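Local coordinates for protein chloride intracellular channel Clic (Drosophila melanogaster, PDB 2YV7) that is a soluble protein with a GST fold that might insert into membranes to form chloride ion channels with pH-dependent activity, at residues Arg161-Arg164 against Gly168-Met171; Cys176-Arg181 against Trp205-His210; Leu92-Leu95 against Lys99-Arg102. All blocks are in the same frame, centred on the assembly; numbering follows the deposited sequence.

How the interactions relate
Interaction 3 comes first along the chain, followed by interaction 1 and then interaction 2. Interaction 3 belongs to the thioredoxin-like N-terminal domain, thought to change conformation on membrane insertion; there strand 92-94 edges the mixed sheet and helix 97-107 follows. The other two are in the helical part of the GST fold. Interaction 1 shapes the loop between helices 141-161 and 173-193, and interaction 2 packs helix 173-193 on helix 202-212. Their centres are about 12 Å apart and they touch: M171 SD lies 3.7 Å from M179 CE. Interaction 3 touches neither: its centre lies about 25 Å from that of interaction 2, though their nearest atoms are about 5 Å apart.

Interaction 1 of 3, residues Arg161-Arg164 against Gly168-Met171; sequences RNTR and GDTM
With CG turned beside its own backbone N and anti to its carbonyl carbon (chi1 -56°), D169 carries OD1 back to the backbone N of R164, while T163, with OG1 between its backbone N and carbonyl carbon (chi1 53°), turns its methyl CG2 to G168. The N-H of R164 meets D169 OD1 at 2.9 Å, nearly in line with the carboxylate C-O bond. Aspartate suits the place because its short side chain can reach a main-chain N-H from across a short loop. D169 OD1 also sits 3.4 Å from T163 CA. T163 CB rests 3.5 Å from G168 O and its methyl CG2 3.8 Å from G168 CA, while OG1 is hydrogen-bonded to F165 O; threonine thus gives a methyl to the glycine and a hydroxyl to the carbonyl. G168 has a phi of 156°, a conformation that residues with a CB rarely adopt. The arginine side chain leads away: R164 NE stays 6.1 Å from D169 OD1, too far for a salt bridge, although the opposite charges may still attract weakly. The result is a surface loop, closed by a side-chain-to-backbone bond, that leads from helix 141-161 into helix 173-193 in the all-helical C-terminal part of the GST fold.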
loop_
_atom_site.group_PDB
_atom_site.type_symbol
_atom_site.label_atom_id
_atom_site.label_comp_id
_atom_site.label_asym_id
_atom_site.label_seq_id
_atom_site.Cartn_x
_atom_site.Cartn_y
_atom_site.Cartn_z
ATOM N N ARG A 161 -16.518 -4.828 -14.255
ATOM C CA ARG A 161 -15.658 -4.008 -15.128
ATOM C C ARG A 161 -14.802 -4.854 -16.052
ATOM O O ARG A 161 -14.498 -4.426 -17.155
ATOM C CB ARG A 161 -14.843 -2.989 -14.313
ATOM C CG ARG A 161 -15.707 -1.952 -13.479
ATOM C CD ARG A 161 -16.108 -0.706 -14.301
ATOM N NE ARG A 161 -16.647 0.416 -13.513
ATOM C CZ ARG A 161 -15.930 1.450 -13.054
ATOM N NH1 ARG A 161 -14.620 1.510 -13.260
ATOM N NH2 ARG A 161 -16.509 2.422 -12.357
ATOM N N ASN A 162 -14.430 -6.066 -15.636
ATOM C CA ASN A 162 -13.507 -6.933 -16.365
ATOM C C ASN A 162 -12.301 -6.185 -16.932
ATOM O O ASN A 162 -11.951 -6.335 -18.087
ATOM C CB ASN A 162 -14.227 -7.743 -17.452
ATOM C CG ASN A 162 -13.533 -9.071 -17.744
ATOM O OD1 ASN A 162 -13.177 -9.824 -16.827
ATOM N ND2 ASN A 162 -13.327 -9.361 -19.017
ATOM N N THR A 163 -11.689 -5.356 -16.097
ATOM C CA THR A 163 -10.438 -4.691 -16.428
ATOM C C THR A 163 -9.405 -5.248 -15.450
ATOM O O THR A 163 -9.780 -5.886 -14.451
ATOM C CB THR A 163 -10.576 -3.194 -16.308
ATOM O OG1 THR A 163 -11.103 -2.846 -15.001
ATOM C CG2 THR A 163 -11.537 -2.672 -17.390
ATOM N N ARG A 164 -8.126 -5.062 -15.767
ATOM C CA ARG A 164 -7.058 -5.660 -14.987
ATOM C C ARG A 164 -7.069 -4.957 -13.633
ATOM O O ARG A 164 -6.919 -5.626 -12.636
ATOM C CB ARG A 164 -5.668 -5.505 -15.609
ATOM C CG ARG A 164 -4.571 -6.222 -14.840
ATOM C CD ARG A 164 -3.249 -6.117 -15.503
ATOM N NE ARG A 164 -3.132 -7.206 -16.439
ATOM C CZ ARG A 164 -2.177 -8.125 -16.414
ATOM N NH1 ARG A 164 -1.205 -8.092 -15.503
ATOM N NH2 ARG A 164 -2.192 -9.066 -17.345
ATOM N N GLY A 168 -9.533 0.436 -14.965
ATOM C CA GLY A 168 -9.099 0.076 -16.339
ATOM C C GLY A 168 -7.907 -0.854 -16.378
ATOM O O GLY A 168 -7.610 -1.513 -15.374
ATOM N N ASP A 169 -7.186 -0.915 -17.511
ATOM C CA ASP A 169 -6.063 -1.830 -17.576
ATOM C C ASP A 169 -4.730 -1.263 -17.095
ATOM O O ASP A 169 -3.752 -1.976 -17.110
ATOM C CB ASP A 169 -5.952 -2.509 -18.938
ATOM C CG ASP A 169 -7.246 -3.260 -19.338
ATOM O OD1 ASP A 169 -7.860 -3.955 -18.468
ATOM O OD2 ASP A 169 -7.653 -3.165 -20.543
ATOM N N THR A 170 -4.715 0.017 -16.710
ATOM C CA THR A 170 -3.557 0.715 -16.173
ATOM C C THR A 170 -3.781 0.996 -14.677
ATOM O O THR A 170 -4.917 1.296 -14.282
ATOM C CB THR A 170 -3.412 2.105 -16.898
ATOM O OG1 THR A 170 -2.936 1.893 -18.229
ATOM C CG2 THR A 170 -2.439 3.060 -16.177
ATOM N N MET A 171 -2.708 0.932 -13.892
ATOM C CA MET A 171 -2.738 1.300 -12.480
ATOM C C MET A 171 -3.143 2.737 -12.273
ATOM O O MET A 171 -2.700 3.636 -13.001
ATOM C CB MET A 171 -1.375 1.030 -11.812
ATOM C CG MET A 171 -1.060 -0.416 -11.667
ATOM S SD MET A 171 -1.945 -1.055 -10.218
ATOM C CE MET A 171 -1.257 -0.083 -8.880
#

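Interaction 2 of 3, residues Cys176-Arg181 against Trp205-His210; sequences CELMPR and WRYMYH
The hydroxyl of Y207 is hydrogen-bonded to D175 OD1, one residue before segment 176-181, and is wrapped by carbon from L178 and M179. M179 CG lies 3.5 Å from Y207 OH. The side chain of M179, extended beyond CG, brings CE obliquely to the ring, 3.5 Å from Y207 CZ. L178 approaches the ring obliquely, with CD2 3.6 Å from Y207 CE2. Tyrosine suits this buried spot because its apolar ring fills the space between helices while its far end answers an acid. M179 SD, 5.3 Å from the centroid of the Y207 ring, makes an oblique Met-aromatic contact, and the cluster joins helices 173-193 and 202-212 in the core of the GST fold's helical domain. A leucine in place of Y207 would probably leave D175 without its hydroxyl partner and open a gap beside CG and CE of M179. Helix 173-193 is kinked at P180, whose nitrogen has no hydrogen to donate, and R181 N is 3.8 Å from E177 O. R181 NH1 instead reaches E177 O at 2.8 Å, in the carbonyl plane on a lone pair, the oxygen tilted from the guanidinium plane, and E177 CG lies over one guanidinium face, toward its rim.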
loop_
_atom_site.group_PDB
_atom_site.type_symbol
_atom_site.label_atom_id
_atom_site.label_comp_id
_atom_site.label_asym_id
_atom_site.label_seq_id
_atom_site.Cartn_x
_atom_site.Cartn_y
_atom_site.Cartn_z
ATOM N N CYS A 176 -3.112 1.758 -5.750
ATOM C CA CYS A 176 -2.030 1.886 -4.785
ATOM C C CYS A 176 -2.559 2.056 -3.354
ATOM O O CYS A 176 -1.855 1.763 -2.352
ATOM C CB CYS A 176 -1.124 3.091 -5.188
ATOM S SG CYS A 176 -0.502 2.899 -6.857
ATOM N N GLU A 177 -3.830 2.487 -3.187
ATOM C CA GLU A 177 -4.438 2.498 -1.849
ATOM C C GLU A 177 -4.982 1.060 -1.522
ATOM O O GLU A 177 -4.888 0.626 -0.375
ATOM C CB GLU A 177 -5.649 3.451 -1.813
ATOM C CG GLU A 177 -6.237 3.664 -0.420
ATOM C CD GLU A 177 -7.407 4.646 -0.409
ATOM O OE1 GLU A 177 -7.339 5.719 -1.111
ATOM O OE2 GLU A 177 -8.379 4.343 0.309
ATOM N N LEU A 178 -5.615 0.382 -2.512
ATOM C CA LEU A 178 -6.282 -0.893 -2.241
ATOM C C LEU A 178 -5.289 -2.027 -1.988
ATOM O O LEU A 178 -5.459 -2.829 -1.069
ATOM C CB LEU A 178 -7.219 -1.249 -3.386
ATOM C CG LEU A 178 -7.994 -2.595 -3.080
ATOM C CD1 LEU A 178 -8.853 -2.574 -1.803
ATOM C CD2 LEU A 178 -8.863 -2.887 -4.388
ATOM N N MET A 179 -4.268 -2.106 -2.845
ATOM C CA MET A 179 -3.386 -3.299 -2.840
ATOM C C MET A 179 -2.676 -3.474 -1.503
ATOM O O MET A 179 -2.676 -4.611 -0.956
ATOM C CB MET A 179 -2.450 -3.256 -4.061
ATOM C CG MET A 179 -3.210 -3.414 -5.378
ATOM S SD MET A 179 -2.060 -3.239 -6.787
ATOM C CE MET A 179 -3.095 -3.800 -8.085
ATOM N N PRO A 180 -2.082 -2.410 -0.946
ATOM C CA PRO A 180 -1.458 -2.564 0.389
ATOM C C PRO A 180 -2.473 -3.037 1.470
ATOM O O PRO A 180 -2.181 -3.960 2.249
ATOM C CB PRO A 180 -0.883 -1.168 0.687
ATOM C CG PRO A 180 -0.654 -0.536 -0.664
ATOM C CD PRO A 180 -1.839 -1.034 -1.488
ATOM N N ARG A 181 -3.731 -2.545 1.396
ATOM C CA ARG A 181 -4.716 -3.036 2.413
ATOM C C ARG A 181 -5.076 -4.512 2.185
ATOM O O ARG A 181 -5.238 -5.232 3.116
ATOM C CB ARG A 181 -5.971 -2.133 2.402
ATOM C CG ARG A 181 -5.640 -0.737 2.949
ATOM C CD ARG A 181 -6.614 0.326 2.340
ATOM N NE ARG A 181 -6.326 1.526 3.120
ATOM C CZ ARG A 181 -5.240 2.307 2.934
ATOM N NH1 ARG A 181 -4.381 2.026 1.960
ATOM N NH2 ARG A 181 -5.055 3.369 3.725
ATOM N N TRP A 205 -9.325 -12.409 -6.566
ATOM C CA TRP A 205 -8.115 -13.239 -6.518
ATOM C C TRP A 205 -7.305 -12.969 -7.771
ATOM O O TRP A 205 -6.084 -12.882 -7.721
ATOM C CB TRP A 205 -8.501 -14.724 -6.342
ATOM C CG TRP A 205 -8.641 -15.075 -4.924
ATOM C CD1 TRP A 205 -9.774 -15.520 -4.274
ATOM C CD2 TRP A 205 -7.605 -14.990 -3.925
ATOM N NE1 TRP A 205 -9.490 -15.724 -2.951
ATOM C CE2 TRP A 205 -8.180 -15.412 -2.698
ATOM C CE3 TRP A 205 -6.241 -14.604 -3.966
ATOM C CZ2 TRP A 205 -7.453 -15.479 -1.498
ATOM C CZ3 TRP A 205 -5.485 -14.636 -2.752
ATOM C CH2 TRP A 205 -6.107 -15.081 -1.535
ATOM N N ARG A 206 -8.001 -12.728 -8.872
ATOM C CA ARG A 206 -7.334 -12.405 -10.156
ATOM C C ARG A 206 -6.630 -11.030 -10.033
ATOM O O ARG A 206 -5.513 -10.854 -10.501
ATOM C CB ARG A 206 -8.348 -12.441 -11.276
ATOM C CG ARG A 206 -7.801 -12.085 -12.680
ATOM C CD ARG A 206 -8.858 -12.252 -13.832
ATOM N NE ARG A 206 -10.262 -11.996 -13.456
ATOM C CZ ARG A 206 -11.217 -12.945 -13.367
ATOM N NH1 ARG A 206 -10.934 -14.229 -13.636
ATOM N NH2 ARG A 206 -12.468 -12.621 -13.010
ATOM N N TYR A 207 -7.264 -10.074 -9.357
ATOM C CA TYR A 207 -6.634 -8.783 -9.123
ATOM C C TYR A 207 -5.332 -8.962 -8.286
ATOM O O TYR A 207 -4.293 -8.370 -8.602
ATOM C CB TYR A 207 -7.651 -7.896 -8.355
ATOM C CG TYR A 207 -7.225 -6.489 -8.045
ATOM C CD1 TYR A 207 -7.227 -5.483 -9.017
ATOM C CD2 TYR A 207 -6.867 -6.158 -6.742
ATOM C CE1 TYR A 207 -6.886 -4.145 -8.718
ATOM C CE2 TYR A 207 -6.523 -4.806 -6.399
ATOM C CZ TYR A 207 -6.553 -3.826 -7.363
ATOM O OH TYR A 207 -6.232 -2.563 -6.958
ATOM N N MET A 208 -5.402 -9.763 -7.207
ATOM C CA MET A 208 -4.224 -10.000 -6.372
ATOM C C MET A 208 -3.129 -10.743 -7.149
ATOM O O MET A 208 -1.918 -10.444 -7.013
ATOM C CB MET A 208 -4.630 -10.708 -5.067
ATOM C CG MET A 208 -5.470 -9.791 -4.210
ATOM S SD MET A 208 -5.810 -10.423 -2.567
ATOM C CE MET A 208 -7.261 -11.399 -2.855
ATOM N N TYR A 209 -3.546 -11.657 -8.012
ATOM C CA TYR A 209 -2.600 -12.355 -8.846
ATOM C C TYR A 209 -1.784 -11.314 -9.611
ATOM O O TYR A 209 -0.545 -11.319 -9.570
ATOM C CB TYR A 209 -3.329 -13.298 -9.774
ATOM C CG TYR A 209 -2.420 -14.022 -10.701
ATOM C CD1 TYR A 209 -1.675 -15.113 -10.249
ATOM C CD2 TYR A 209 -2.306 -13.634 -12.018
ATOM C CE1 TYR A 209 -0.822 -15.800 -11.108
ATOM C CE2 TYR A 209 -1.476 -14.309 -12.879
ATOM C CZ TYR A 209 -0.724 -15.393 -12.408
ATOM O OH TYR A 209 0.112 -16.095 -13.270
ATOM N N HIS A 210 -2.468 -10.389 -10.248
ATOM C CA HIS A 210 -1.783 -9.296 -10.945
ATOM C C HIS A 210 -0.991 -8.379 -10.071
ATOM O O HIS A 210 0.002 -7.845 -10.506
ATOM C CB HIS A 210 -2.745 -8.511 -11.794
ATOM C CG HIS A 210 -3.347 -9.329 -12.894
ATOM N ND1 HIS A 210 -2.581 -10.108 -13.736
ATOM C CD2 HIS A 210 -4.640 -9.553 -13.240
ATOM C CE1 HIS A 210 -3.377 -10.749 -14.583
ATOM N NE2 HIS A 210 -4.632 -10.419 -14.309
#

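Interaction 3 of 3, residues Leu92-Leu95 against Lys99-Arg102; sequences LAIL and KIER. With CA (calcium ion), chain B.
Apolar contact between I94 and the start of segment 99-102 carries this interaction. The CG2 methyl of I94, anti to its backbone N while CG1 lies beside it (chi1 -39°), is directed at the helix and meets the peptide link between K99 and I100, 3.4 Å from I100 N. I94 CG2 also touches K99 CB at 3.7 Å and I100 CG1 at 3.8 Å. A beta-branched residue suits the strand, whose extended backbone accommodates the branch, and offers a broad apolar surface to the helix. L87 of the neighbouring strand 86-89 touches both isoleucines, so the three side chains form a small greasy layer between sheet and helix. K99 gives only its CB to the layer; its extended chain leads the ammonium group away to the surface, where E96 is a long, weak ion partner. Apart from the apolar pair, I100 CD1 makes van der Waals contact with the I94 carbonyl, 3.6 Å from I94 O.

The backbone supplies the polar part. I94 is hydrogen-bonded to L87, which fixes the edge strand 92-94 in the mixed sheet and hence the direction of the I94 side chain.

Metal coordination comes next along the chain. The calcium ion is bound by L95 O at 2.6 Å, and by the main-chain oxygens of H83 and P85; N97, at the first turn of helix 97-107, also belongs to the site. Because main-chain oxygens are used, L95 can point its side chain away from the helix, where it touches F79, T82 and I86.

The arrangement is the beta-beta-alpha end of the thioredoxin-like fold. Strand and helix meet through van der Waals contact, mostly of hydrocarbon, while the ion ties the strand's end to the loop before strand 86-89. Without directional bonds between the two segments, the contact holds helix to strand by fit.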
loop_
_atom_site.group_PDB
_atom_site.type_symbol
_atom_site.label_atom_id
_atom_site.label_comp_id
_atom_site.label_asym_id
_atom_site.label_seq_id
_atom_site.Cartn_x
_atom_site.Cartn_y
_atom_site.Cartn_z
ATOM N N LEU A 92 11.944 21.140 -0.837
ATOM C CA LEU A 92 10.612 21.361 -0.304
ATOM C C LEU A 92 10.136 20.039 0.309
ATOM O O LEU A 92 10.145 19.012 -0.365
ATOM C CB LEU A 92 9.691 21.757 -1.448
ATOM C CG LEU A 92 8.219 22.109 -1.242
ATOM C CD1 LEU A 92 8.041 23.466 -0.559
ATOM C CD2 LEU A 92 7.568 22.119 -2.625
ATOM N N ALA A 93 9.749 20.068 1.580
ATOM C CA ALA A 93 9.308 18.840 2.247
ATOM C C ALA A 93 7.810 18.904 2.459
ATOM O O ALA A 93 7.298 19.819 3.161
ATOM C CB ALA A 93 10.014 18.672 3.605
ATOM N N ILE A 94 7.111 17.930 1.861
ATOM C CA ILE A 94 5.672 17.761 2.070
ATOM C C ILE A 94 5.437 16.787 3.246
ATOM O O ILE A 94 5.881 15.625 3.210
ATOM C CB ILE A 94 4.938 17.284 0.762
ATOM C CG1 ILE A 94 5.483 17.957 -0.512
ATOM C CG2 ILE A 94 3.414 17.513 0.860
ATOM C CD1 ILE A 94 5.280 19.460 -0.556
ATOM N N LEU A 95 4.738 17.250 4.281
ATOM C CA LEU A 95 4.651 16.524 5.562
ATOM C C LEU A 95 3.315 15.845 5.899
ATOM O O LEU A 95 3.281 14.788 6.576
ATOM C CB LEU A 95 5.005 17.474 6.713
ATOM C CG LEU A 95 6.277 18.289 6.503
ATOM C CD1 LEU A 95 6.415 19.401 7.550
ATOM C CD2 LEU A 95 7.540 17.399 6.405
ATOM N N LYS A 99 -1.569 16.245 1.769
ATOM C CA LYS A 99 -0.793 17.187 0.926
ATOM C C LYS A 99 0.211 16.479 0.024
ATOM O O LYS A 99 0.448 16.937 -1.080
ATOM C CB LYS A 99 -0.119 18.294 1.748
ATOM C CG LYS A 99 -1.073 19.041 2.664
ATOM C CD LYS A 99 -0.427 20.269 3.289
ATOM C CE LYS A 99 -1.347 20.843 4.361
ATOM N NZ LYS A 99 -0.917 22.216 4.742
ATOM N N ILE A 100 0.771 15.345 0.487
ATOM C CA ILE A 100 1.607 14.501 -0.356
ATOM C C ILE A 100 0.841 14.025 -1.562
ATOM O O ILE A 100 1.330 14.108 -2.685
ATOM C CB ILE A 100 2.212 13.288 0.436
ATOM C CG1 ILE A 100 3.121 13.814 1.569
ATOM C CG2 ILE A 100 2.914 12.316 -0.521
ATOM C CD1 ILE A 100 3.733 12.764 2.495
ATOM N N GLU A 101 -0.384 13.507 -1.346
ATOM C CA GLU A 101 -1.248 13.134 -2.498
ATOM C C GLU A 101 -1.478 14.259 -3.472
ATOM O O GLU A 101 -1.266 14.110 -4.688
ATOM C CB GLU A 101 -2.629 12.654 -2.020
ATOM C CG GLU A 101 -2.531 11.320 -1.498
ATOM C CD GLU A 101 -3.861 10.540 -1.329
ATOM O OE1 GLU A 101 -4.903 10.774 -2.010
ATOM O OE2 GLU A 101 -3.796 9.634 -0.498
ATOM N N ARG A 102 -1.934 15.378 -2.921
ATOM C CA ARG A 102 -2.248 16.565 -3.682
ATOM C C ARG A 102 -1.015 16.974 -4.463
ATOM O O ARG A 102 -1.126 17.278 -5.638
ATOM C CB ARG A 102 -2.750 17.676 -2.741
ATOM C CG ARG A 102 -3.708 18.686 -3.362
ATOM C CD ARG A 102 -4.584 19.344 -2.282
ATOM N NE ARG A 102 -5.748 20.037 -2.855
ATOM C CZ ARG A 102 -5.970 21.358 -2.806
ATOM N NH1 ARG A 102 -5.117 22.178 -2.187
ATOM N NH2 ARG A 102 -7.066 21.861 -3.374
HETATM CA CA CA B . 3.334 12.180 7.032
#